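Local coordinates for protein amine oxidase (Emericella nidulans, PDB 3PGB) that probably oxidises primary amines to aldehydes, using a copper ion and a topaquinone cofactor formed from one of its own tyrosines, at residues 458-462 with 463-467; 591-594 with 595-598. One frame throughout, in Å; residues are numbered along the deposited sequence.

Both contacts are local turns within the enzyme domain of the copper amine oxidase, met in series along the chain: contact 1 is complete before contact 2 begins. Contact 1 closes the hairpin of strands 457-460 and 464-479, far out from the centre of the chain, while contact 2 turns the loop after strand 588-589 into strand 597-603. Their centres are 33 Å apart and their nearest atoms about 19 Å, so they do not touch. What they share is the dimer: residues of each turn reach the second subunit, and some meet residues next in sequence to its topaquinone or to one of its copper ligands.

Contact 1: residues 458-462 with 463-467; sequences RHSTS and EFVSV
Strands 458-460 and 464-467 run antiparallel at 174°, joined by reciprocal backbone bonds between His-459 and Ser-466 (His-459 N to Ser-466 O at 3.0 Å) and by Thr-461 N to Phe-464 O at 2.8 Å. Beyond that bond the chain reverses through Ser-462 and Glu-463, whose backbone angles are near those of a type I turn. Thr-461 suits this corner because its hydroxyl, held near the backbone (chi1 72°), can reach forward over the turn: OG1 accepts from Glu-463 N at 3.1 Å, which makes an ST turn, and also from Phe-464 N at 3.0 Å. The result is a two-residue β-hairpin, consistent with the hairpin arms by which copper amine oxidases embrace their partners. With chi1 at 67°, the Phe-464 ring swings back toward the first strand, where Thr-461 CG2 packs on CE2 at 3.7 Å; Arg-738 of the neighbouring strand 736-742 makes a cation-pi contact with the same ring.

Arg-458, Ser-460, Val-465 and Val-467 share one face of the hairpin. Bent at chi3, the arginine brings NH1 to Ser-460 OG at 2.7 Å, with the hydroxyl in the guanidinium plane. Its NH2 lies 3.6 Å from Val-465 CG1, and the Val-467 side chain lies beside that of Arg-458, with CG2 4.0 Å from CB, so two branched β-formers flank the aliphatic and charged parts alike. Asp-485 and Asp-420 of the second subunit form salt bridges with NH1 and NE respectively, which probably balance the charge and help to fix the guanidinium's orientation. His-459, on the other face, bonds Asp-249 and Asp-485 of that subunit.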
loop_
_atom_site.group_PDB
_atom_site.type_symbol
_atom_site.label_atom_id
_atom_site.label_comp_id
_atom_site.label_asym_id
_atom_site.label_seq_id
_atom_site.Cartn_x
_atom_site.Cartn_y
_atom_site.Cartn_z
ATOM N N ARG A 458 -12.153 9.239 11.843
ATOM C CA ARG A 458 -12.916 8.987 13.055
ATOM C C ARG A 458 -12.306 9.711 14.219
ATOM O O ARG A 458 -11.149 10.120 14.156
ATOM C CB ARG A 458 -12.938 7.497 13.382
ATOM C CG ARG A 458 -11.642 6.982 13.975
ATOM C CD ARG A 458 -11.646 5.468 14.187
ATOM N NE ARG A 458 -12.933 4.965 14.662
ATOM C CZ ARG A 458 -13.429 5.164 15.880
ATOM N NH1 ARG A 458 -12.766 5.879 16.791
ATOM N NH2 ARG A 458 -14.610 4.655 16.187
ATOM N N HIS A 459 -13.096 9.856 15.280
ATOM C CA HIS A 459 -12.560 10.191 16.594
ATOM C C HIS A 459 -13.533 9.857 17.718
ATOM O O HIS A 459 -14.697 10.245 17.671
ATOM C CB HIS A 459 -12.176 11.659 16.691
ATOM C CG HIS A 459 -11.557 12.011 18.003
ATOM N ND1 HIS A 459 -10.410 11.404 18.463
ATOM C CD2 HIS A 459 -11.941 12.878 18.971
ATOM C CE1 HIS A 459 -10.102 11.897 19.649
ATOM N NE2 HIS A 459 -11.014 12.792 19.980
ATOM N N SER A 460 -13.039 9.156 18.736
ATOM C CA SER A 460 -13.857 8.765 19.886
ATOM C C SER A 460 -13.476 9.518 21.161
ATOM O O SER A 460 -12.347 9.977 21.316
ATOM C CB SER A 460 -13.736 7.261 20.120
ATOM O OG SER A 460 -14.205 6.549 18.989
ATOM N N THR A 461 -14.452 9.668 22.054
ATOM C CA THR A 461 -14.217 10.168 23.412
ATOM C C THR A 461 -15.068 9.344 24.376
ATOM O O THR A 461 -15.808 8.455 23.951
ATOM C CB THR A 461 -14.577 11.668 23.573
ATOM O OG1 THR A 461 -16.003 11.837 23.550
ATOM C CG2 THR A 461 -13.948 12.508 22.480
ATOM N N SER A 462 -14.978 9.656 25.667
ATOM C CA SER A 462 -15.811 8.999 26.681
ATOM C C SER A 462 -17.295 9.380 26.566
ATOM O O SER A 462 -18.137 8.765 27.218
ATOM C CB SER A 462 -15.313 9.354 28.083
ATOM O OG SER A 462 -15.494 10.742 28.330
ATOM N N GLU A 463 -17.602 10.386 25.744
ATOM C CA GLU A 463 -18.957 10.948 25.634
ATOM C C GLU A 463 -19.579 10.861 24.233
ATOM O O GLU A 463 -20.802 10.882 24.105
ATOM C CB GLU A 463 -18.930 12.407 26.076
ATOM C CG GLU A 463 -18.380 12.610 27.483
ATOM C CD GLU A 463 -18.405 14.066 27.925
ATOM O OE1 GLU A 463 -18.630 14.960 27.070
ATOM O OE2 GLU A 463 -18.192 14.313 29.138
ATOM N N PHE A 464 -18.754 10.776 23.187
ATOM C CA PHE A 464 -19.268 10.627 21.826
ATOM C C PHE A 464 -18.273 9.984 20.876
ATOM O O PHE A 464 -17.070 9.959 21.126
ATOM C CB PHE A 464 -19.711 11.979 21.262
ATOM C CG PHE A 464 -18.583 12.952 21.048
ATOM C CD1 PHE A 464 -18.084 13.189 19.769
ATOM C CD2 PHE A 464 -18.022 13.635 22.123
ATOM C CE1 PHE A 464 -17.042 14.086 19.566
ATOM C CE2 PHE A 464 -16.982 14.531 21.931
ATOM C CZ PHE A 464 -16.493 14.759 20.648
ATOM N N VAL A 465 -18.794 9.467 19.771
ATOM C CA VAL A 465 -17.960 8.910 18.715
ATOM C C VAL A 465 -18.438 9.446 17.375
ATOM O O VAL A 465 -19.632 9.648 17.172
ATOM C CB VAL A 465 -18.016 7.375 18.718
ATOM C CG1 VAL A 465 -17.198 6.797 17.564
ATOM C CG2 VAL A 465 -17.516 6.842 20.052
ATOM N N SER A 466 -17.505 9.696 16.468
ATOM C CA SER A 466 -17.862 10.125 15.127
ATOM C C SER A 466 -17.013 9.397 14.101
ATOM O O SER A 466 -15.857 9.059 14.375
ATOM C CB SER A 466 -17.697 11.638 14.984
ATOM O OG SER A 466 -16.333 11.992 14.932
ATOM N N VAL A 467 -17.601 9.149 12.930
ATOM C CA VAL A 467 -16.917 8.457 11.836
ATOM C C VAL A 467 -17.405 8.936 10.465
ATOM O O VAL A 467 -18.583 9.265 10.304
ATOM C CB VAL A 467 -17.122 6.932 11.915
ATOM C CG1 VAL A 467 -16.281 6.228 10.854
ATOM C CG2 VAL A 467 -16.776 6.411 13.298
#

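Contact 2: residues 591-594 with 595-598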
loop_
_atom_site.group_PDB
_atom_site.type_symbol
_atom_site.label_atom_id
_atom_site.label_comp_id
_atom_site.label_asym_id
_atom_site.label_seq_id
_atom_site.Cartn_x
_atom_site.Cartn_y
_atom_site.Cartn_z
ATOM N N TRP A 591 13.196 8.050 -4.245
ATOM C CA TRP A 591 12.556 8.194 -2.946
ATOM C C TRP A 591 13.615 7.965 -1.870
ATOM O O TRP A 591 14.446 7.065 -1.985
ATOM C CB TRP A 591 11.378 7.230 -2.809
ATOM C CG TRP A 591 10.289 7.472 -3.829
ATOM C CD1 TRP A 591 9.972 6.674 -4.880
ATOM C CD2 TRP A 591 9.397 8.591 -3.891
ATOM N NE1 TRP A 591 8.935 7.219 -5.595
ATOM C CE2 TRP A 591 8.562 8.397 -5.008
ATOM C CE3 TRP A 591 9.218 9.737 -3.107
ATOM C CZ2 TRP A 591 7.565 9.308 -5.372
ATOM C CZ3 TRP A 591 8.225 10.646 -3.468
ATOM C CH2 TRP A 591 7.413 10.423 -4.593
ATOM N N GLY A 592 13.606 8.804 -0.841
ATOM C CA GLY A 592 14.701 8.834 0.124
ATOM C C GLY A 592 14.851 7.609 1.015
ATOM O O GLY A 592 14.025 6.694 1.002
ATOM N N PHE A 593 15.937 7.601 1.779
ATOM C CA PHE A 593 16.140 6.631 2.851
ATOM C C PHE A 593 15.097 6.874 3.941
ATOM O O PHE A 593 14.871 8.014 4.333
ATOM C CB PHE A 593 17.571 6.763 3.400
ATOM C CG PHE A 593 17.740 6.299 4.820
ATOM C CD1 PHE A 593 17.894 4.952 5.110
ATOM C CD2 PHE A 593 17.780 7.214 5.864
ATOM C CE1 PHE A 593 18.066 4.520 6.423
ATOM C CE2 PHE A 593 17.950 6.790 7.174
ATOM C CZ PHE A 593 18.094 5.438 7.449
ATOM N N ASN A 594 14.450 5.805 4.403
ATOM C CA ASN A 594 13.459 5.893 5.487
ATOM C C ASN A 594 12.280 6.824 5.157
ATOM O O ASN A 594 11.696 7.438 6.046
ATOM C CB ASN A 594 14.157 6.333 6.794
ATOM C CG ASN A 594 13.297 6.124 8.031
ATOM O OD1 ASN A 594 12.551 5.152 8.129
ATOM N ND2 ASN A 594 13.401 7.046 8.984
ATOM N N GLY A 595 11.933 6.926 3.878
ATOM C CA GLY A 595 10.867 7.831 3.426
ATOM C C GLY A 595 10.942 9.242 3.991
ATOM O O GLY A 595 9.910 9.871 4.232
ATOM N N GLN A 596 12.165 9.743 4.175
ATOM C CA GLN A 596 12.406 10.989 4.910
ATOM C C GLN A 596 12.133 12.260 4.120
ATOM O O GLN A 596 11.965 13.324 4.717
ATOM C CB GLN A 596 13.837 11.018 5.489
ATOM C CG GLN A 596 13.905 10.411 6.911
ATOM C CD GLN A 596 15.322 10.077 7.395
ATOM O OE1 GLN A 596 15.496 9.263 8.315
ATOM N NE2 GLN A 596 16.332 10.707 6.786
ATOM N N THR A 597 12.077 12.149 2.797
ATOM C CA THR A 597 11.865 13.304 1.927
ATOM C C THR A 597 10.501 13.234 1.243
ATOM O O THR A 597 10.206 12.276 0.513
ATOM C CB THR A 597 12.952 13.392 0.832
ATOM O OG1 THR A 597 14.253 13.422 1.436
ATOM C CG2 THR A 597 12.754 14.640 -0.025
ATOM N N GLN A 598 9.677 14.251 1.478
ATOM C CA GLN A 598 8.398 14.381 0.792
ATOM C C GLN A 598 8.600 15.232 -0.456
ATOM O O GLN A 598 9.388 16.177 -0.445
ATOM C CB GLN A 598 7.343 15.018 1.703
ATOM C CG GLN A 598 6.988 14.198 2.939
ATOM C CD GLN A 598 5.842 14.801 3.740
ATOM O OE1 GLN A 598 5.280 15.829 3.367
ATOM N NE2 GLN A 598 5.488 14.152 4.847
HETATM O O HOH W 1 11.239 9.800 0.685
#
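Asn-594 ND2 gives a nearly straight hydrogen bond to Gln-596 OE1, 3.1 Å long with 169° at the hydrogen. The acceptor lies in the plane of the asparagine amide, yet the two amide planes stand 82° apart, so the side chains cross rather than pair flat. In addition, Gln-596 N reaches Phe-593 O at 3.2 Å and closes a β-turn. Asn-594 and Gly-595 both have positive phi, near a type III' turn; asparagine tolerates such a backbone better than most residues, and glycine adopts it readily. A water spans the base of the loop, accepting from Gly-592 N at 3.0 Å and donating to Thr-597 O at 2.7 Å.

Packing between the two segments is light. With CG anti to its backbone N (chi1 155°), Phe-593 sets one ring face against Asn-594 CB, which sits 3.8 Å above the plane over the ring centre. The Gln-596 amide runs beside the ring, almost perpendicular to it, with OE1 3.7 Å from CE2.

The turn also meets the second subunit: Phe-593 packs on Asn-590 there, Asn-594 OD1 accepts from His-626 N, and Asn-594 O bonds His-697 of that subunit, next in sequence to the copper ligand His-698. Within its own chain the turn leads into strand 597-603, which pairs with strand 548-562, while Trp-591 rests on Ile-618 of strand 613-619.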